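Local atomic coordinates of beta-fructofuranosidase (Bifidobacterium adolescentis, PDB entry 6NOB), a protein that probably hydrolyses beta-fructofuranosides such as sucrose as a glycoside hydrolase family 32 enzyme, releasing terminal fructose units. Residues G193-S198 and D266-K271; T222-T227 and V234-T239. All coordinates share one frame; numbering follows the deposited sequence.

Contact 1: G193-S198 and D266-K271; sequences GAFSGS and DFRDPK
The Phe195 ring turns an edge to Arg268, whose CD lies near the ring plane, 4.3 Å from CD2. At the far end of Arg268, the guanidinium has Asp266 OD1 at its edge and in its plane, 2.9 Å from NH1 in a nearly straight salt bridge (N-H...O 173°). Glu236 also pairs with NH1 and Glu375 with NH2, so three carboxylates share the guanidinium and should restrict its rotation. The contact joins the innermost strands of two adjacent blades of the five-bladed beta-propeller of family 32, and residues 268-270 spell its Arg-Asp-Pro (RDP) motif, which lines the active-site pocket in relatives. The two short strands run almost parallel, 8° apart, yet side chains do most of the joining. Asp269 OD1 rests against Ser196 CB at 3.4 Å, while its OD2 accepts from Cys376 N; Ser196 OG turns instead to Asp131. Pro270 sets its ring carbon CD 3.7 Å from Ser196 O. Lys271 bends at chi2 and runs its CD alongside Ser198 CB, 3.9 Å away, before NZ reaches Ser440 O. Between these two segments a single hydrogen bond forms: with chi1 at 54°, Ser198 OG sits between its own backbone N and carbonyl carbon and donates to Pro270 O at 2.7 Å, approaching from above the carbonyl plane rather than along a lone pair.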
loop_
_atom_site.group_PDB
_atom_site.type_symbol
_atom_site.label_atom_id
_atom_site.label_comp_id
_atom_site.label_asym_id
_atom_site.label_seq_id
_atom_site.Cartn_x
_atom_site.Cartn_y
_atom_site.Cartn_z
ATOM N N GLY A 193 1.813 7.230 -15.574
ATOM C CA GLY A 193 0.845 7.941 -14.768
ATOM C C GLY A 193 1.486 8.557 -13.541
ATOM O O GLY A 193 2.707 8.742 -13.473
ATOM N N ALA A 194 0.647 8.883 -12.561
ATOM C CA ALA A 194 1.097 9.475 -11.302
ATOM C C ALA A 194 1.482 8.346 -10.354
ATOM O O ALA A 194 0.629 7.786 -9.660
ATOM C CB ALA A 194 0.009 10.360 -10.706
ATOM N N PHE A 195 2.768 8.010 -10.318
ATOM C CA PHE A 195 3.253 6.914 -9.489
ATOM C C PHE A 195 3.343 7.361 -8.028
ATOM O O PHE A 195 2.903 8.451 -7.650
ATOM C CB PHE A 195 4.589 6.398 -10.018
ATOM C CG PHE A 195 4.453 5.387 -11.127
ATOM C CD1 PHE A 195 3.298 5.327 -11.893
ATOM C CD2 PHE A 195 5.474 4.491 -11.392
ATOM C CE1 PHE A 195 3.172 4.401 -12.911
ATOM C CE2 PHE A 195 5.351 3.558 -12.405
ATOM C CZ PHE A 195 4.199 3.514 -13.168
ATOM N N SER A 196 3.937 6.512 -7.193
ATOM C CA SER A 196 3.861 6.672 -5.750
ATOM C C SER A 196 4.584 7.938 -5.294
ATOM O O SER A 196 5.467 8.468 -5.979
ATOM C CB SER A 196 4.451 5.444 -5.060
ATOM O OG SER A 196 3.536 4.365 -5.114
ATOM N N GLY A 197 4.189 8.428 -4.116
ATOM C CA GLY A 197 4.764 9.640 -3.557
ATOM C C GLY A 197 4.488 9.766 -2.074
ATOM O O GLY A 197 3.692 9.021 -1.500
ATOM N N SER A 198 5.163 10.735 -1.456
ATOM C CA SER A 198 5.087 10.995 -0.021
ATOM C C SER A 198 4.561 12.409 0.232
ATOM O O SER A 198 4.312 13.180 -0.699
ATOM C CB SER A 198 6.453 10.796 0.640
ATOM O OG SER A 198 7.449 11.576 -0.001
ATOM N N ASP A 266 14.751 3.033 -13.694
ATOM C CA ASP A 266 13.893 2.963 -12.518
ATOM C C ASP A 266 14.412 3.934 -11.463
ATOM O O ASP A 266 15.514 3.754 -10.933
ATOM C CB ASP A 266 13.863 1.538 -11.969
ATOM C CG ASP A 266 13.384 0.525 -12.993
ATOM O OD1 ASP A 266 12.176 0.534 -13.309
ATOM O OD2 ASP A 266 14.213 -0.277 -13.479
ATOM N N PHE A 267 13.619 4.958 -11.157
ATOM C CA PHE A 267 14.049 6.039 -10.278
ATOM C C PHE A 267 12.806 6.700 -9.698
ATOM O O PHE A 267 12.328 7.702 -10.239
ATOM C CB PHE A 267 14.916 7.029 -11.068
ATOM C CG PHE A 267 15.228 8.309 -10.338
ATOM C CD1 PHE A 267 16.001 8.301 -9.188
ATOM C CD2 PHE A 267 14.784 9.527 -10.832
ATOM C CE1 PHE A 267 16.301 9.483 -8.527
ATOM C CE2 PHE A 267 15.083 10.708 -10.181
ATOM C CZ PHE A 267 15.841 10.684 -9.024
ATOM N N ARG A 268 12.258 6.148 -8.615
ATOM C CA ARG A 268 10.883 6.463 -8.254
ATOM C C ARG A 268 10.669 6.384 -6.746
ATOM O O ARG A 268 11.569 6.041 -5.973
ATOM C CB ARG A 268 9.919 5.524 -8.978
ATOM C CG ARG A 268 10.114 4.054 -8.655
ATOM C CD ARG A 268 9.018 3.224 -9.314
ATOM N NE ARG A 268 9.346 1.803 -9.370
ATOM C CZ ARG A 268 10.074 1.242 -10.328
ATOM N NH1 ARG A 268 10.562 1.984 -11.315
ATOM N NH2 ARG A 268 10.319 -0.062 -10.300
ATOM N N ASP A 269 9.440 6.720 -6.343
ATOM C CA ASP A 269 8.905 6.614 -4.989
ATOM C C ASP A 269 9.645 7.524 -4.011
ATOM O O ASP A 269 10.198 7.040 -3.015
ATOM C CB ASP A 269 8.963 5.160 -4.515
ATOM C CG ASP A 269 8.346 4.191 -5.512
ATOM O OD1 ASP A 269 7.495 4.617 -6.324
ATOM O OD2 ASP A 269 8.716 2.998 -5.484
ATOM N N PRO A 270 9.652 8.839 -4.232
ATOM C CA PRO A 270 10.395 9.728 -3.331
ATOM C C PRO A 270 9.754 9.783 -1.956
ATOM O O PRO A 270 8.531 9.871 -1.823
ATOM C CB PRO A 270 10.317 11.088 -4.031
ATOM C CG PRO A 270 9.032 11.024 -4.793
ATOM C CD PRO A 270 8.904 9.595 -5.254
ATOM N N LYS A 271 10.597 9.736 -0.927
ATOM C CA LYS A 271 10.159 9.835 0.462
ATOM C C LYS A 271 10.966 10.941 1.127
ATOM O O LYS A 271 12.188 10.827 1.260
ATOM C CB LYS A 271 10.333 8.502 1.191
ATOM C CG LYS A 271 9.128 8.085 2.021
ATOM C CD LYS A 271 8.856 9.092 3.124
ATOM C CE LYS A 271 7.628 8.716 3.928
ATOM N NZ LYS A 271 7.353 9.722 4.995
#

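Contact 2: T222-T227 and V234-T239; sequences TRHLET and VTEYQT. With EDO (1,2-ethanediol), chain C.
His224 and Glu236 meet through a short hydrogen bond, ND1 to OE2 at 2.6 Å. The carboxylate oxygen lies in the ring plane and is approached on its anti side, with the two planes turned 75° apart. On its other nitrogen the imidazole donates NE2-H to Glu226 OE1 at 2.9 Å; two carboxylate acceptors fix the rotation of the ring and, since both nitrogens donate, would probably favour the doubly protonated, charged form. Val234 fits in beside them, its CG2 3.5 Å from Glu226 CD. On the same face, Thr222 OG1 donates a hydrogen bond to Gln238 OE1 at 2.7 Å, in the amide plane and on a lone pair. On the opposite face of the sheet, Arg223 CB stands over one face of the Tyr237 ring in a CH-pi contact, 3.8 Å from the centroid. A chi1 of 50° sets CG of Tyr237 between its backbone N and carbonyl carbon and brings the ring against Arg223 on the partner strand. Beneath these side chains, Arg223 pairs with Tyr237 and Leu225 with Thr235 through reciprocal backbone bonds. In the next shell, Glu252 takes Arg223 NE and Thr239 OG1, Asp269 N donates to Thr222 OG1, and Arg268 forms a salt bridge with Glu236 OE2. A 1,2-ethanediol, probably from the crystallisation liquor, donates a hydrogen bond from O2 to Glu236 O. Antiparallel pairing of this kind joins the two middle strands of a four-stranded blade in the family 32 beta-propeller.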
loop_
_atom_site.group_PDB
_atom_site.type_symbol
_atom_site.label_atom_id
_atom_site.label_comp_id
_atom_site.label_asym_id
_atom_site.label_seq_id
_atom_site.Cartn_x
_atom_site.Cartn_y
_atom_site.Cartn_z
ATOM N N THR A 222 6.386 10.431 -8.098
ATOM C CA THR A 222 7.031 10.032 -9.339
ATOM C C THR A 222 6.038 10.120 -10.489
ATOM O O THR A 222 4.902 9.648 -10.371
ATOM C CB THR A 222 7.577 8.606 -9.243
ATOM O OG1 THR A 222 8.639 8.566 -8.286
ATOM C CG2 THR A 222 8.097 8.134 -10.600
ATOM N N ARG A 223 6.466 10.731 -11.588
ATOM C CA ARG A 223 5.765 10.638 -12.859
ATOM C C ARG A 223 6.482 9.607 -13.719
ATOM O O ARG A 223 7.713 9.632 -13.825
ATOM C CB ARG A 223 5.715 11.989 -13.575
ATOM C CG ARG A 223 4.658 12.939 -13.040
ATOM C CD ARG A 223 3.272 12.540 -13.516
ATOM N NE ARG A 223 2.227 13.310 -12.851
ATOM C CZ ARG A 223 0.926 13.071 -12.982
ATOM N NH1 ARG A 223 0.511 12.079 -13.756
ATOM N NH2 ARG A 223 0.043 13.821 -12.336
ATOM N N HIS A 224 5.716 8.699 -14.315
ATOM C CA HIS A 224 6.254 7.599 -15.101
ATOM C C HIS A 224 5.781 7.731 -16.541
ATOM O O HIS A 224 4.588 7.942 -16.790
ATOM C CB HIS A 224 5.820 6.252 -14.516
ATOM C CG HIS A 224 6.391 5.062 -15.226
ATOM N ND1 HIS A 224 7.459 4.344 -14.734
ATOM C CD2 HIS A 224 6.027 4.450 -16.378
ATOM C CE1 HIS A 224 7.735 3.348 -15.556
ATOM N NE2 HIS A 224 6.881 3.390 -16.563
ATOM N N LEU A 225 6.720 7.619 -17.477
ATOM C CA LEU A 225 6.423 7.612 -18.904
ATOM C C LEU A 225 7.245 6.510 -19.549
ATOM O O LEU A 225 8.472 6.490 -19.407
ATOM C CB LEU A 225 6.738 8.965 -19.547
ATOM C CG LEU A 225 6.809 8.980 -21.073
ATOM C CD1 LEU A 225 5.438 8.711 -21.681
ATOM C CD2 LEU A 225 7.371 10.305 -21.560
ATOM N N GLU A 226 6.577 5.599 -20.255
ATOM C CA GLU A 226 7.249 4.436 -20.817
ATOM C C GLU A 226 6.596 4.043 -22.133
ATOM O O GLU A 226 5.369 3.951 -22.217
ATOM C CB GLU A 226 7.206 3.256 -19.840
ATOM C CG GLU A 226 7.670 1.938 -20.438
ATOM C CD GLU A 226 7.643 0.802 -19.435
ATOM O OE1 GLU A 226 7.205 1.032 -18.288
ATOM O OE2 GLU A 226 8.054 -0.322 -19.796
ATOM N N THR A 227 7.421 3.811 -23.150
ATOM C CA THR A 227 6.952 3.246 -24.407
ATOM C C THR A 227 6.761 1.744 -24.228
ATOM O O THR A 227 7.724 1.028 -23.939
ATOM C CB THR A 227 7.954 3.536 -25.524
ATOM O OG1 THR A 227 8.230 4.943 -25.565
ATOM C CG2 THR A 227 7.411 3.083 -26.874
ATOM N N VAL A 234 11.972 3.907 -20.346
ATOM C CA VAL A 234 11.355 4.294 -19.080
ATOM C C VAL A 234 11.898 5.649 -18.650
ATOM O O VAL A 234 13.112 5.837 -18.508
ATOM C CB VAL A 234 11.595 3.223 -18.008
ATOM C CG1 VAL A 234 11.338 3.792 -16.617
ATOM C CG2 VAL A 234 10.711 2.005 -18.263
ATOM N N THR A 235 10.995 6.602 -18.442
ATOM C CA THR A 235 11.335 7.971 -18.066
ATOM C C THR A 235 10.633 8.279 -16.748
ATOM O O THR A 235 9.428 8.551 -16.731
ATOM C CB THR A 235 10.921 8.950 -19.163
ATOM O OG1 THR A 235 11.461 8.518 -20.418
ATOM C CG2 THR A 235 11.421 10.354 -18.859
ATOM N N GLU A 236 11.376 8.236 -15.645
ATOM C CA GLU A 236 10.829 8.508 -14.321
ATOM C C GLU A 236 11.506 9.735 -13.730
ATOM O O GLU A 236 12.731 9.875 -13.810
ATOM C CB GLU A 236 10.998 7.295 -13.400
ATOM C CG GLU A 236 10.029 6.166 -13.731
ATOM C CD GLU A 236 10.098 5.006 -12.756
ATOM O OE1 GLU A 236 11.139 4.845 -12.083
ATOM O OE2 GLU A 236 9.105 4.252 -12.667
ATOM N N TYR A 237 10.703 10.618 -13.140
ATOM C CA TYR A 237 11.185 11.852 -12.533
ATOM C C TYR A 237 10.252 12.222 -11.389
ATOM O O TYR A 237 9.132 11.713 -11.290
ATOM C CB TYR A 237 11.277 12.985 -13.565
ATOM C CG TYR A 237 10.028 13.164 -14.398
ATOM C CD1 TYR A 237 9.807 12.389 -15.535
ATOM C CD2 TYR A 237 9.071 14.112 -14.056
ATOM C CE1 TYR A 237 8.667 12.552 -16.297
ATOM C CE2 TYR A 237 7.928 14.284 -14.816
ATOM C CZ TYR A 237 7.730 13.500 -15.936
ATOM O OH TYR A 237 6.593 13.661 -16.699
ATOM N N GLN A 238 10.724 13.111 -10.516
ATOM C CA GLN A 238 10.012 13.476 -9.296
ATOM C C GLN A 238 9.429 14.879 -9.413
ATOM O O GLN A 238 10.126 15.815 -9.819
ATOM C CB GLN A 238 10.936 13.395 -8.078
ATOM C CG GLN A 238 11.988 12.304 -8.161
ATOM C CD GLN A 238 11.388 10.929 -8.387
ATOM O OE1 GLN A 238 10.253 10.654 -7.989
ATOM N NE2 GLN A 238 12.150 10.056 -9.031
ATOM N N THR A 239 8.159 15.021 -9.038
ATOM C CA THR A 239 7.446 16.290 -9.106
ATOM C C THR A 239 6.857 16.622 -7.739
ATOM O O THR A 239 6.857 15.803 -6.817
ATOM C CB THR A 239 6.331 16.253 -10.164
ATOM O OG1 THR A 239 5.271 15.398 -9.716
ATOM C CG2 THR A 239 6.864 15.729 -11.491
HETATM C C1 EDO C . 14.919 11.687 -16.870
HETATM O O1 EDO C . 15.817 10.594 -16.640
HETATM C C2 EDO C . 14.116 12.007 -15.613
HETATM O O2 EDO C . 14.863 11.685 -14.431
#

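From the N terminus the chain first lays down 193-198, the inner strand of one blade, then continues outward through 222-227 and turns back at once into 234-239. Contact 2 closes this short hairpin. After a fourth strand the chain returns to the centre at 266-271, where contact 1 closes the longer loop, so contact 2 is nested inside contact 1 and the two do not cross. Contact 2 builds a blade; contact 1 joins that blade to the next. They also touch directly: Glu236 OE1 and Gln238 NE2 of the hairpin probably bond to the backbone N and O of Phe267, tying the hairpin to the residue just before the first strand of the second blade.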